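Local coordinates for protein putative cytochrome P450 YjiB (Bacillus subtilis subsp. subtilis, PDB 4RM4) that probably acts as a heme-dependent monooxygenase of the cytochrome P450 family, using molecular oxygen to oxidise organic substrates, at residues N45-V50 / G307-A312; E118-F123 / T364-A369; D163-T168 / E182-C187; S94-A99 / E222-E227. One frame throughout, in Å; residues are numbered along the deposited sequence.

Contact 1: residues N45-V50 / G307-A312; sequences NQVWSV and GDMVLA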
loop_
_atom_site.group_PDB
_atom_site.type_symbol
_atom_site.label_atom_id
_atom_site.label_comp_id
_atom_site.label_asym_id
_atom_site.label_seq_id
_atom_site.Cartn_x
_atom_site.Cartn_y
_atom_site.Cartn_z
ATOM N N ASN A 45 12.512 -3.339 -22.894
ATOM C CA ASN A 45 11.744 -2.255 -22.287
ATOM C C ASN A 45 12.599 -1.029 -21.959
ATOM O O ASN A 45 12.078 0.033 -21.609
ATOM C CB ASN A 45 10.972 -2.783 -21.080
ATOM C CG ASN A 45 10.173 -4.049 -21.413
ATOM O OD1 ASN A 45 9.172 -3.995 -22.126
ATOM N ND2 ASN A 45 10.625 -5.187 -20.911
ATOM N N GLN A 46 13.910 -1.168 -22.132
ATOM C CA GLN A 46 14.856 -0.094 -21.856
ATOM C C GLN A 46 14.694 0.455 -20.443
ATOM O O GLN A 46 14.521 1.656 -20.241
ATOM C CB GLN A 46 14.730 1.028 -22.890
ATOM C CG GLN A 46 15.082 0.598 -24.311
ATOM C CD GLN A 46 16.575 0.548 -24.559
ATOM O OE1 GLN A 46 17.287 1.532 -24.350
ATOM N NE2 GLN A 46 17.063 -0.604 -25.016
ATOM N N VAL A 47 14.739 -0.438 -19.468
ATOM C CA VAL A 47 14.641 -0.050 -18.083
ATOM C C VAL A 47 15.665 -0.777 -17.227
ATOM O O VAL A 47 15.974 -1.955 -17.449
ATOM C CB VAL A 47 13.217 -0.285 -17.539
ATOM C CG1 VAL A 47 13.124 0.164 -16.093
ATOM C CG2 VAL A 47 12.209 0.467 -18.389
ATOM N N TRP A 48 16.220 -0.045 -16.269
ATOM C CA TRP A 48 17.093 -0.623 -15.262
ATOM C C TRP A 48 16.304 -1.198 -14.087
ATOM O O TRP A 48 15.321 -0.615 -13.663
ATOM C CB TRP A 48 18.016 0.464 -14.718
ATOM C CG TRP A 48 19.031 0.961 -15.686
ATOM C CD1 TRP A 48 18.960 2.069 -16.466
ATOM C CD2 TRP A 48 20.304 0.381 -15.924
ATOM N NE1 TRP A 48 20.111 2.209 -17.202
ATOM C CE2 TRP A 48 20.956 1.176 -16.884
ATOM C CE3 TRP A 48 20.949 -0.757 -15.434
ATOM C CZ2 TRP A 48 22.225 0.875 -17.361
ATOM C CZ3 TRP A 48 22.218 -1.047 -15.894
ATOM C CH2 TRP A 48 22.837 -0.238 -16.857
ATOM N N SER A 49 16.769 -2.319 -13.547
ATOM C CA SER A 49 16.213 -2.874 -12.314
ATOM C C SER A 49 17.299 -2.916 -11.238
ATOM O O SER A 49 18.429 -3.309 -11.495
ATOM C CB SER A 49 15.627 -4.270 -12.560
ATOM O OG SER A 49 14.454 -4.165 -13.350
ATOM N N VAL A 50 16.961 -2.478 -10.033
ATOM C CA VAL A 50 17.943 -2.351 -8.969
ATOM C C VAL A 50 17.445 -3.178 -7.777
ATOM O O VAL A 50 16.290 -3.061 -7.402
ATOM C CB VAL A 50 18.168 -0.868 -8.583
ATOM C CG1 VAL A 50 18.996 -0.778 -7.334
ATOM C CG2 VAL A 50 18.870 -0.128 -9.734
ATOM N N GLY A 307 17.302 10.480 -18.281
ATOM C CA GLY A 307 16.094 10.062 -18.949
ATOM C C GLY A 307 15.774 8.583 -18.848
ATOM O O GLY A 307 14.680 8.184 -19.225
ATOM N N ASP A 308 16.714 7.776 -18.345
ATOM C CA ASP A 308 16.495 6.330 -18.209
ATOM C C ASP A 308 15.504 6.018 -17.097
ATOM O O ASP A 308 15.525 6.653 -16.050
ATOM C CB ASP A 308 17.803 5.610 -17.899
ATOM C CG ASP A 308 18.642 5.362 -19.138
ATOM O OD1 ASP A 308 18.327 5.930 -20.205
ATOM O OD2 ASP A 308 19.619 4.601 -19.035
ATOM N N MET A 309 14.653 5.021 -17.322
ATOM C CA MET A 309 13.712 4.579 -16.303
ATOM C C MET A 309 14.402 3.551 -15.402
ATOM O O MET A 309 15.186 2.738 -15.875
ATOM C CB MET A 309 12.482 3.963 -16.960
ATOM C CG MET A 309 11.583 3.195 -16.012
ATOM S SD MET A 309 10.338 4.242 -15.273
ATOM C CE MET A 309 9.541 4.910 -16.730
ATOM N N VAL A 310 14.138 3.626 -14.097
ATOM C CA VAL A 310 14.729 2.703 -13.126
ATOM C C VAL A 310 13.640 2.088 -12.258
ATOM O O VAL A 310 12.780 2.797 -11.743
ATOM C CB VAL A 310 15.715 3.426 -12.185
ATOM C CG1 VAL A 310 16.281 2.456 -11.151
ATOM C CG2 VAL A 310 16.840 4.093 -12.989
ATOM N N LEU A 311 13.670 0.767 -12.122
ATOM C CA LEU A 311 12.775 0.057 -11.217
ATOM C C LEU A 311 13.531 -0.308 -9.928
ATOM O O LEU A 311 14.510 -1.042 -9.961
ATOM C CB LEU A 311 12.227 -1.200 -11.895
ATOM C CG LEU A 311 11.356 -0.996 -13.138
ATOM C CD1 LEU A 311 11.016 -2.353 -13.751
ATOM C CD2 LEU A 311 10.078 -0.232 -12.791
ATOM N N ALA A 312 13.077 0.218 -8.794
ATOM C CA ALA A 312 13.747 -0.027 -7.522
ATOM C C ALA A 312 12.895 -1.019 -6.734
ATOM O O ALA A 312 11.799 -0.687 -6.296
ATOM C CB ALA A 312 13.926 1.282 -6.757
#

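Contact 2: residues E118-F123 / T364-A369; sequences ELIQKF and TSLISA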
loop_
_atom_site.group_PDB
_atom_site.type_symbol
_atom_site.label_atom_id
_atom_site.label_comp_id
_atom_site.label_asym_id
_atom_site.label_seq_id
_atom_site.Cartn_x
_atom_site.Cartn_y
_atom_site.Cartn_z
ATOM N N GLU A 118 -17.321 -5.436 13.084
ATOM C CA GLU A 118 -18.520 -5.713 12.289
ATOM C C GLU A 118 -18.253 -6.690 11.152
ATOM O O GLU A 118 -19.083 -7.552 10.856
ATOM C CB GLU A 118 -19.127 -4.414 11.753
ATOM C CG GLU A 118 -19.614 -3.488 12.848
ATOM C CD GLU A 118 -20.496 -2.372 12.323
ATOM O OE1 GLU A 118 -20.763 -2.343 11.103
ATOM O OE2 GLU A 118 -20.925 -1.526 13.138
ATOM N N LEU A 119 -17.089 -6.561 10.515
ATOM C CA LEU A 119 -16.695 -7.492 9.468
ATOM C C LEU A 119 -16.573 -8.895 10.035
ATOM O O LEU A 119 -17.103 -9.853 9.474
ATOM C CB LEU A 119 -15.359 -7.072 8.847
ATOM C CG LEU A 119 -15.449 -5.901 7.871
ATOM C CD1 LEU A 119 -14.055 -5.366 7.545
ATOM C CD2 LEU A 119 -16.184 -6.328 6.616
ATOM N N ILE A 120 -15.866 -9.003 11.150
ATOM C CA ILE A 120 -15.621 -10.290 11.784
ATOM C C ILE A 120 -16.927 -10.996 12.173
ATOM O O ILE A 120 -17.076 -12.206 11.964
ATOM C CB ILE A 120 -14.684 -10.145 12.999
ATOM C CG1 ILE A 120 -13.297 -9.687 12.528
ATOM C CG2 ILE A 120 -14.599 -11.460 13.757
ATOM C CD1 ILE A 120 -12.275 -9.486 13.632
ATOM N N GLN A 121 -17.876 -10.229 12.708
ATOM C CA GLN A 121 -19.171 -10.768 13.123
ATOM C C GLN A 121 -19.855 -11.567 12.020
ATOM O O GLN A 121 -20.527 -12.565 12.298
ATOM C CB GLN A 121 -20.097 -9.648 13.618
ATOM C CG GLN A 121 -19.908 -9.275 15.081
ATOM C CD GLN A 121 -20.592 -7.970 15.454
ATOM O OE1 GLN A 121 -20.865 -7.130 14.594
ATOM N NE2 GLN A 121 -20.867 -7.790 16.745
ATOM N N LYS A 122 -19.673 -11.138 10.773
ATOM C CA LYS A 122 -20.303 -11.798 9.633
ATOM C C LYS A 122 -19.785 -13.219 9.398
ATOM O O LYS A 122 -20.524 -14.068 8.895
ATOM C CB LYS A 122 -20.144 -10.960 8.354
ATOM C CG LYS A 122 -20.845 -9.609 8.378
ATOM C CD LYS A 122 -20.797 -8.945 7.000
ATOM C CE LYS A 122 -21.359 -7.533 7.028
ATOM N NZ LYS A 122 -22.807 -7.501 7.379
ATOM N N PHE A 123 -18.527 -13.488 9.753
ATOM C CA PHE A 123 -17.973 -14.827 9.537
ATOM C C PHE A 123 -17.505 -15.532 10.813
ATOM O O PHE A 123 -16.838 -16.567 10.749
ATOM C CB PHE A 123 -16.880 -14.827 8.452
ATOM C CG PHE A 123 -15.695 -13.948 8.754
ATOM C CD1 PHE A 123 -14.555 -14.473 9.347
ATOM C CD2 PHE A 123 -15.704 -12.606 8.415
ATOM C CE1 PHE A 123 -13.457 -13.676 9.602
ATOM C CE2 PHE A 123 -14.605 -11.797 8.677
ATOM C CZ PHE A 123 -13.481 -12.335 9.269
ATOM N N THR A 364 -4.870 -7.819 15.242
ATOM C CA THR A 364 -5.126 -8.142 16.639
ATOM C C THR A 364 -6.561 -8.645 16.791
ATOM O O THR A 364 -6.811 -9.627 17.500
ATOM C CB THR A 364 -4.817 -6.959 17.582
ATOM O OG1 THR A 364 -5.004 -7.361 18.945
ATOM C CG2 THR A 364 -5.727 -5.812 17.283
ATOM N N SER A 365 -7.492 -8.011 16.083
ATOM C CA SER A 365 -8.908 -8.364 16.195
ATOM C C SER A 365 -9.205 -9.737 15.617
ATOM O O SER A 365 -9.970 -10.516 16.197
ATOM C CB SER A 365 -9.780 -7.317 15.510
ATOM O OG SER A 365 -9.614 -6.043 16.104
ATOM N N LEU A 366 -8.613 -10.037 14.466
ATOM C CA LEU A 366 -8.791 -11.355 13.871
ATOM C C LEU A 366 -8.264 -12.444 14.806
ATOM O O LEU A 366 -8.955 -13.430 15.082
ATOM C CB LEU A 366 -8.072 -11.419 12.524
ATOM C CG LEU A 366 -8.453 -12.524 11.546
ATOM C CD1 LEU A 366 -9.937 -12.438 11.194
ATOM C CD2 LEU A 366 -7.589 -12.426 10.295
ATOM N N ILE A 367 -7.038 -12.272 15.295
ATOM C CA ILE A 367 -6.399 -13.312 16.087
ATOM C C ILE A 367 -7.112 -13.524 17.426
ATOM O O ILE A 367 -7.136 -14.639 17.954
ATOM C CB ILE A 367 -4.881 -13.045 16.286
ATOM C CG1 ILE A 367 -4.176 -12.963 14.929
ATOM C CG2 ILE A 367 -4.245 -14.143 17.116
ATOM C CD1 ILE A 367 -2.674 -12.699 15.015
ATOM N N SER A 368 -7.696 -12.457 17.962
ATOM C CA SER A 368 -8.473 -12.539 19.199
ATOM C C SER A 368 -9.772 -13.325 19.001
ATOM O O SER A 368 -10.214 -14.064 19.889
ATOM C CB SER A 368 -8.788 -11.127 19.714
ATOM O OG SER A 368 -9.450 -11.158 20.967
ATOM N N ALA A 369 -10.387 -13.165 17.831
ATOM C CA ALA A 369 -11.666 -13.809 17.562
ATOM C C ALA A 369 -11.535 -15.303 17.314
ATOM O O ALA A 369 -12.503 -16.049 17.482
ATOM C CB ALA A 369 -12.366 -13.142 16.382
#

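Contact 3: residues D163-T168 / E182-C187; sequences DLLVST and EERDKC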
loop_
_atom_site.group_PDB
_atom_site.type_symbol
_atom_site.label_atom_id
_atom_site.label_comp_id
_atom_site.label_asym_id
_atom_site.label_seq_id
_atom_site.Cartn_x
_atom_site.Cartn_y
_atom_site.Cartn_z
ATOM N N ASP A 163 -13.689 -0.751 -6.676
ATOM C CA ASP A 163 -13.474 -2.010 -7.393
ATOM C C ASP A 163 -12.906 -1.766 -8.778
ATOM O O ASP A 163 -11.991 -2.461 -9.224
ATOM C CB ASP A 163 -14.778 -2.799 -7.528
ATOM C CG ASP A 163 -15.249 -3.360 -6.217
ATOM O OD1 ASP A 163 -14.424 -3.439 -5.278
ATOM O OD2 ASP A 163 -16.440 -3.722 -6.120
ATOM N N LEU A 164 -13.472 -0.781 -9.462
ATOM C CA LEU A 164 -13.038 -0.435 -10.800
ATOM C C LEU A 164 -11.598 0.049 -10.804
ATOM O O LEU A 164 -10.882 -0.124 -11.785
ATOM C CB LEU A 164 -13.947 0.644 -11.390
ATOM C CG LEU A 164 -15.286 0.149 -11.931
ATOM C CD1 LEU A 164 -16.264 1.306 -12.115
ATOM C CD2 LEU A 164 -15.059 -0.600 -13.235
ATOM N N LEU A 165 -11.178 0.664 -9.704
ATOM C CA LEU A 165 -9.830 1.212 -9.621
ATOM C C LEU A 165 -8.752 0.133 -9.646
ATOM O O LEU A 165 -7.614 0.400 -10.034
ATOM C CB LEU A 165 -9.676 2.080 -8.370
ATOM C CG LEU A 165 -10.234 3.494 -8.483
ATOM C CD1 LEU A 165 -9.968 4.268 -7.197
ATOM C CD2 LEU A 165 -9.613 4.187 -9.684
ATOM N N VAL A 166 -9.109 -1.078 -9.228
ATOM C CA VAL A 166 -8.150 -2.179 -9.176
ATOM C C VAL A 166 -8.473 -3.294 -10.168
ATOM O O VAL A 166 -8.000 -4.424 -10.020
ATOM C CB VAL A 166 -8.060 -2.789 -7.769
ATOM C CG1 VAL A 166 -7.746 -1.707 -6.744
ATOM C CG2 VAL A 166 -9.352 -3.519 -7.418
ATOM N N SER A 167 -9.282 -2.979 -11.175
ATOM C CA SER A 167 -9.609 -3.947 -12.211
ATOM C C SER A 167 -8.453 -4.053 -13.197
ATOM O O SER A 167 -7.771 -3.066 -13.478
ATOM C CB SER A 167 -10.907 -3.570 -12.933
ATOM O OG SER A 167 -10.763 -2.379 -13.687
ATOM N N THR A 168 -8.238 -5.256 -13.716
ATOM C CA THR A 168 -7.118 -5.519 -14.610
ATOM C C THR A 168 -7.411 -5.042 -16.030
ATOM O O THR A 168 -8.557 -5.088 -16.482
ATOM C CB THR A 168 -6.791 -7.019 -14.650
ATOM O OG1 THR A 168 -7.881 -7.724 -15.258
ATOM C CG2 THR A 168 -6.572 -7.553 -13.241
ATOM N N GLU A 182 -10.058 3.898 -20.977
ATOM C CA GLU A 182 -11.253 4.715 -21.163
ATOM C C GLU A 182 -12.219 4.522 -20.001
ATOM O O GLU A 182 -12.886 5.464 -19.570
ATOM C CB GLU A 182 -11.959 4.369 -22.475
ATOM C CG GLU A 182 -13.218 5.188 -22.715
ATOM C CD GLU A 182 -14.267 4.433 -23.506
ATOM O OE1 GLU A 182 -14.194 3.184 -23.544
ATOM O OE2 GLU A 182 -15.165 5.085 -24.085
ATOM N N GLU A 183 -12.296 3.291 -19.509
ATOM C CA GLU A 183 -13.160 2.968 -18.382
ATOM C C GLU A 183 -12.538 3.476 -17.089
ATOM O O GLU A 183 -13.231 3.692 -16.092
ATOM C CB GLU A 183 -13.398 1.458 -18.298
ATOM C CG GLU A 183 -14.266 1.026 -17.121
ATOM C CD GLU A 183 -15.614 1.736 -17.085
ATOM O OE1 GLU A 183 -16.086 2.180 -18.155
ATOM O OE2 GLU A 183 -16.198 1.852 -15.986
ATOM N N ARG A 184 -11.220 3.657 -17.112
ATOM C CA ARG A 184 -10.514 4.223 -15.973
ATOM C C ARG A 184 -10.751 5.726 -15.909
ATOM O O ARG A 184 -10.977 6.279 -14.834
ATOM C CB ARG A 184 -9.017 3.917 -16.045
ATOM C CG ARG A 184 -8.238 4.417 -14.841
ATOM C CD ARG A 184 -6.818 3.869 -14.808
ATOM N NE ARG A 184 -6.075 4.384 -13.662
ATOM C CZ ARG A 184 -6.083 3.833 -12.452
ATOM N NH1 ARG A 184 -6.793 2.737 -12.226
ATOM N NH2 ARG A 184 -5.379 4.377 -11.466
ATOM N N ASP A 185 -10.699 6.383 -17.063
ATOM C CA ASP A 185 -10.998 7.809 -17.132
ATOM C C ASP A 185 -12.431 8.033 -16.684
ATOM O O ASP A 185 -12.700 8.903 -15.857
ATOM C CB ASP A 185 -10.784 8.352 -18.549
ATOM C CG ASP A 185 -9.316 8.393 -18.942
ATOM O OD1 ASP A 185 -8.450 8.309 -18.043
ATOM O OD2 ASP A 185 -9.027 8.516 -20.149
ATOM N N LYS A 186 -13.341 7.227 -17.225
ATOM C CA LYS A 186 -14.753 7.282 -16.863
ATOM C C LYS A 186 -14.904 7.209 -15.345
ATOM O O LYS A 186 -15.529 8.071 -14.723
ATOM C CB LYS A 186 -15.503 6.123 -17.523
ATOM C CG LYS A 186 -17.012 6.272 -17.557
ATOM C CD LYS A 186 -17.660 5.053 -18.208
ATOM C CE LYS A 186 -19.168 5.214 -18.340
ATOM N NZ LYS A 186 -19.806 4.012 -18.968
ATOM N N CYS A 187 -14.309 6.180 -14.756
ATOM C CA CYS A 187 -14.383 5.973 -13.317
ATOM C C CYS A 187 -13.826 7.167 -12.544
ATOM O O CYS A 187 -14.437 7.638 -11.588
ATOM C CB CYS A 187 -13.630 4.705 -12.924
ATOM S SG CYS A 187 -13.492 4.479 -11.149
#

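Contact 4: residues S94-A99 / E222-E227; sequences SVVNKA and EKLSGE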
loop_
_atom_site.group_PDB
_atom_site.type_symbol
_atom_site.label_atom_id
_atom_site.label_comp_id
_atom_site.label_asym_id
_atom_site.label_seq_id
_atom_site.Cartn_x
_atom_site.Cartn_y
_atom_site.Cartn_z
ATOM N N SER A 94 3.024 19.373 2.228
ATOM C CA SER A 94 2.991 20.021 3.538
ATOM C C SER A 94 1.564 20.325 3.999
ATOM O O SER A 94 1.265 20.282 5.190
ATOM C CB SER A 94 3.842 21.288 3.547
ATOM O OG SER A 94 3.115 22.362 2.990
ATOM N N VAL A 95 0.682 20.631 3.057
ATOM C CA VAL A 95 -0.718 20.870 3.383
ATOM C C VAL A 95 -1.437 19.580 3.808
ATOM O O VAL A 95 -2.206 19.589 4.774
ATOM C CB VAL A 95 -1.468 21.529 2.203
ATOM C CG1 VAL A 95 -2.893 21.838 2.601
ATOM C CG2 VAL A 95 -0.749 22.806 1.761
ATOM N N VAL A 96 -1.175 18.463 3.116
ATOM C CA VAL A 96 -1.933 17.242 3.395
ATOM C C VAL A 96 -1.409 16.444 4.601
ATOM O O VAL A 96 -2.103 15.560 5.099
ATOM C CB VAL A 96 -2.096 16.332 2.137
ATOM C CG1 VAL A 96 -2.762 17.106 1.001
ATOM C CG2 VAL A 96 -0.750 15.787 1.656
ATOM N N ASN A 97 -0.201 16.752 5.065
ATOM C CA ASN A 97 0.302 16.127 6.294
ATOM C C ASN A 97 -0.682 16.279 7.442
ATOM O O ASN A 97 -0.775 15.409 8.312
ATOM C CB ASN A 97 1.657 16.701 6.712
ATOM C CG ASN A 97 2.801 16.178 5.851
ATOM O OD1 ASN A 97 3.862 16.802 5.736
ATOM N ND2 ASN A 97 2.575 15.046 5.223
ATOM N N LYS A 98 -1.389 17.408 7.447
ATOM C CA LYS A 98 -2.338 17.723 8.513
ATOM C C LYS A 98 -3.470 16.711 8.637
ATOM O O LYS A 98 -4.151 16.666 9.661
ATOM C CB LYS A 98 -2.956 19.107 8.289
ATOM C CG LYS A 98 -1.964 20.184 7.909
ATOM C CD LYS A 98 -2.631 21.549 7.974
ATOM C CE LYS A 98 -3.993 21.515 7.312
ATOM N NZ LYS A 98 -3.874 21.283 5.856
ATOM N N ALA A 99 -3.689 15.926 7.589
ATOM C CA ALA A 99 -4.780 14.950 7.587
ATOM C C ALA A 99 -4.399 13.591 8.190
ATOM O O ALA A 99 -5.267 12.740 8.386
ATOM C CB ALA A 99 -5.315 14.760 6.179
ATOM N N GLU A 222 -2.191 27.126 4.158
ATOM C CA GLU A 222 -2.550 25.763 3.772
ATOM C C GLU A 222 -3.900 25.553 3.094
ATOM O O GLU A 222 -4.830 25.002 3.693
ATOM C CB GLU A 222 -2.490 24.837 4.988
ATOM C CG GLU A 222 -1.078 24.610 5.517
ATOM C CD GLU A 222 -1.055 24.219 6.979
ATOM O OE1 GLU A 222 -1.783 24.848 7.782
ATOM O OE2 GLU A 222 -0.315 23.273 7.321
ATOM N N LYS A 223 -4.037 26.087 1.887
ATOM C CA LYS A 223 -5.336 26.061 1.216
ATOM C C LYS A 223 -5.372 25.603 -0.226
ATOM O O LYS A 223 -5.295 26.369 -1.139
ATOM C CB LYS A 223 -6.043 27.377 1.359
ATOM C CG LYS A 223 -6.738 27.508 2.722
ATOM C CD LYS A 223 -6.825 28.963 3.206
ATOM C CE LYS A 223 -7.385 29.903 2.121
ATOM N NZ LYS A 223 -7.237 31.359 2.413
ATOM N N LEU A 224 -5.585 24.323 -0.374
ATOM C CA LEU A 224 -5.641 23.662 -1.674
ATOM C C LEU A 224 -6.883 24.058 -2.464
ATOM O O LEU A 224 -7.922 24.383 -1.892
ATOM C CB LEU A 224 -5.613 22.141 -1.507
ATOM C CG LEU A 224 -4.336 21.502 -0.958
ATOM C CD1 LEU A 224 -4.464 19.976 -0.948
ATOM C CD2 LEU A 224 -3.134 21.937 -1.776
ATOM N N SER A 225 -6.774 24.034 -3.784
ATOM C CA SER A 225 -7.945 24.216 -4.625
ATOM C C SER A 225 -8.545 22.847 -4.913
ATOM O O SER A 225 -7.927 21.818 -4.630
ATOM C CB SER A 225 -7.564 24.912 -5.929
ATOM O OG SER A 225 -6.588 24.169 -6.641
ATOM N N GLY A 226 -9.747 22.835 -5.478
ATOM C CA GLY A 226 -10.417 21.588 -5.791
ATOM C C GLY A 226 -9.649 20.800 -6.827
ATOM O O GLY A 226 -9.662 19.572 -6.814
ATOM N N GLU A 227 -8.975 21.513 -7.725
ATOM C CA GLU A 227 -8.168 20.884 -8.767
ATOM C C GLU A 227 -6.981 20.112 -8.196
ATOM O O GLU A 227 -6.421 19.247 -8.859
ATOM C CB GLU A 227 -7.689 21.916 -9.791
ATOM C CG GLU A 227 -8.799 22.433 -10.716
ATOM C CD GLU A 227 -8.259 23.237 -11.892
ATOM O OE1 GLU A 227 -7.046 23.533 -11.907
ATOM O OE2 GLU A 227 -9.046 23.561 -12.807
#

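Contact 1: residues N45-V50 / G307-A312
W48 CG and D308 CG both stand opposite their own carbonyl carbons, beside the backbone N (chi1 -69° and -81°), and this pairing brings the indole N-H to the carboxylate. NE1 donates in the plane of its ring to D308 OD2 at 3.1 Å, reaching the oxygen on its anti side and 22° out of the carboxylate plane; OD2 also takes a weak bond from K305 N. With an alanine here instead of W48, D308 OD2 is likely to lose its indole donor and the D308 side chain the ring edge it lies against. The backbones run parallel. W48 N binds M309 O (3.0 Å), L311 N binds W48 O (2.6 Å) and V50 N binds L311 O (2.8 Å). V47, S49, M309 and L311 share one face, where V47 CG1 presses on M309 CG at 3.4 Å, tighter than usual, and meets L311 CG at 3.6 Å. On the other face V50 CG2 packs on V310 CG1 at 3.9 Å, and both valines rest on helix 53-61. Strand 289-293 flanks 309-312 and strand 39-42 flanks 47-50, so this parallel pair forms the middle of the mixed sheet characteristic of the P450 fold.

Contact 2: residues E118-F123 / T364-A369
I120 reaches across to helix 364-369 with two branches. CD1, at the end of an extended chain, sits over the backbone of S365, 3.6 Å from S365 O and 3.8 Å from S365 CB, while CG2 meets the methyl of A369, with 3.8 Å between I120 CG2 and A369 CB. These are the closer touches. Deeper in, the fit is easier: I120 CD1 and L366 CD1 are 4.5 Å apart, and F123 offers L366 CD1 only its ring edge, at 4.0 Å from F123 CZ. F123 CG is held between the backbone N and the carbonyl carbon (chi1 60°), which turns the ring back against its own backbone, I120 O standing over one face toward the rim, and lets the CZ edge turn to the leucine. F135 of helix 131-136 touches both I120 and L366, and F129 meets the F123 ring. The two helices correspond to D and L of the P450 fold, L being the one that follows the heme-ligand loop; the axes of their short segments approach to 10.7 Å at 31°. Toward solvent the contact thins out: on this partly exposed side S365 OG is engaged by I361 O of its own helix and by Q113 NE2.

Contact 3: residues D163-T168 / E182-C187
L164 and L165 close the last turn of helix 155-165 against one side of helix 182-187: L164 CA is 7.0 Å from C187 CA, and L165 CA 7.1 Å from R184 CA. Beyond L165 the chain leaves the helix: S167 and T168 are extended, and S167 OG turns back to L164 O (3.0 Å), occupying a carbonyl of the helix end. C187 SG sits between the two leucines. Placed anti to the backbone N (chi1 173°), it lies 3.9 Å from L164 CB and 4.2 Å from L165 CD2. R184, extended from CG to NE, crosses the L165 side chain at about a right angle and brings the edge of its guanidinium in plane to L165 O. That bond, NH1 to O, is weak at 3.3 Å, but it gives a donor to a second carbonyl of the ending helix. On the other flank the E183 carboxylate lies against the tip of L164, E183 OE2 being 3.9 Å from L164 CD2, a contact of charge with methyl and no more. The two helices correspond to F and G of the P450 fold, the pair whose linker commonly lies over the substrate entrance. Helix 226-257 packs against both: its V238 touches L165 and R184, and its L237 also packs on L165.

Contact 4: residues S94-A99 / E222-E227
Apolar packing carries most of this contact, and V95 is at its centre. V95 CG1, anti to the backbone N (chi1 -177°), fits between E222 CB and L224 CG, 3.9 Å from each, while V95 CG2 lies by E222 CA. Its side chain slides past those of E222 and L224, which run the opposite way. The next residue, V96, has its CB directed away from the second segment, yet V96 CG1 still meets L224 CD1 at 3.9 Å, crossing the leucine at about a right angle. The one polar bond is internal to 94-99 and fixes the curl of K98. The lysine chain bends twice, at chi3 (-45°) and chi4 (-67°), and turns back so that K98 NZ bonds V95 O at 2.6 Å, filling a carbonyl near the end of helix 88-96. The third kind of interaction is electrostatic. The E222 carboxylate meets the K98 CD methylene from the opposite direction, at a modelled separation so short as to be doubtful, but K98 NZ and E222 OE2 remain 4.3 Å apart, beyond a salt bridge, so the charges probably attract only loosely. Were a leucine to replace K98, V95 O would probably lose its ammonium donor and the E222 carboxylate the positive charge near it. Helix 226-257, the long central helix of the P450 fold, begins two residues after L224; S225 is at its N-cap position, with OG bonded to E228 OE1. Helix 88-96 corresponds to helix C. K98 also touches L214 of helix 210-215, and V96 faces inward to L350, next to the presumed heme-ligand cysteine C349.

Overall arrangement
The four contacts do not touch one another. Contacts 1, 3 and 4 each bring a side chain to within about 11 Å of the heme; contact 2 lies away from it. Contact 4 comes nearest the cofactor, the V96 side chain being about 6 Å from the heme and about 11 Å from that of C349, the axial ligand by similarity. In contact 1 the A312 side chain is about 8 Å from the heme, and in contact 3 that of L165 is about 11 Å away. Contact 3 packs on helix 226-257, and contact 4 lies on the loop leading into it, with centres 26 Å apart. Contacts 1 and 2 lie on opposite sides of the chain's centre, their centres 42 Å apart. Contact 3 is nested in the loops closed by each of the other three.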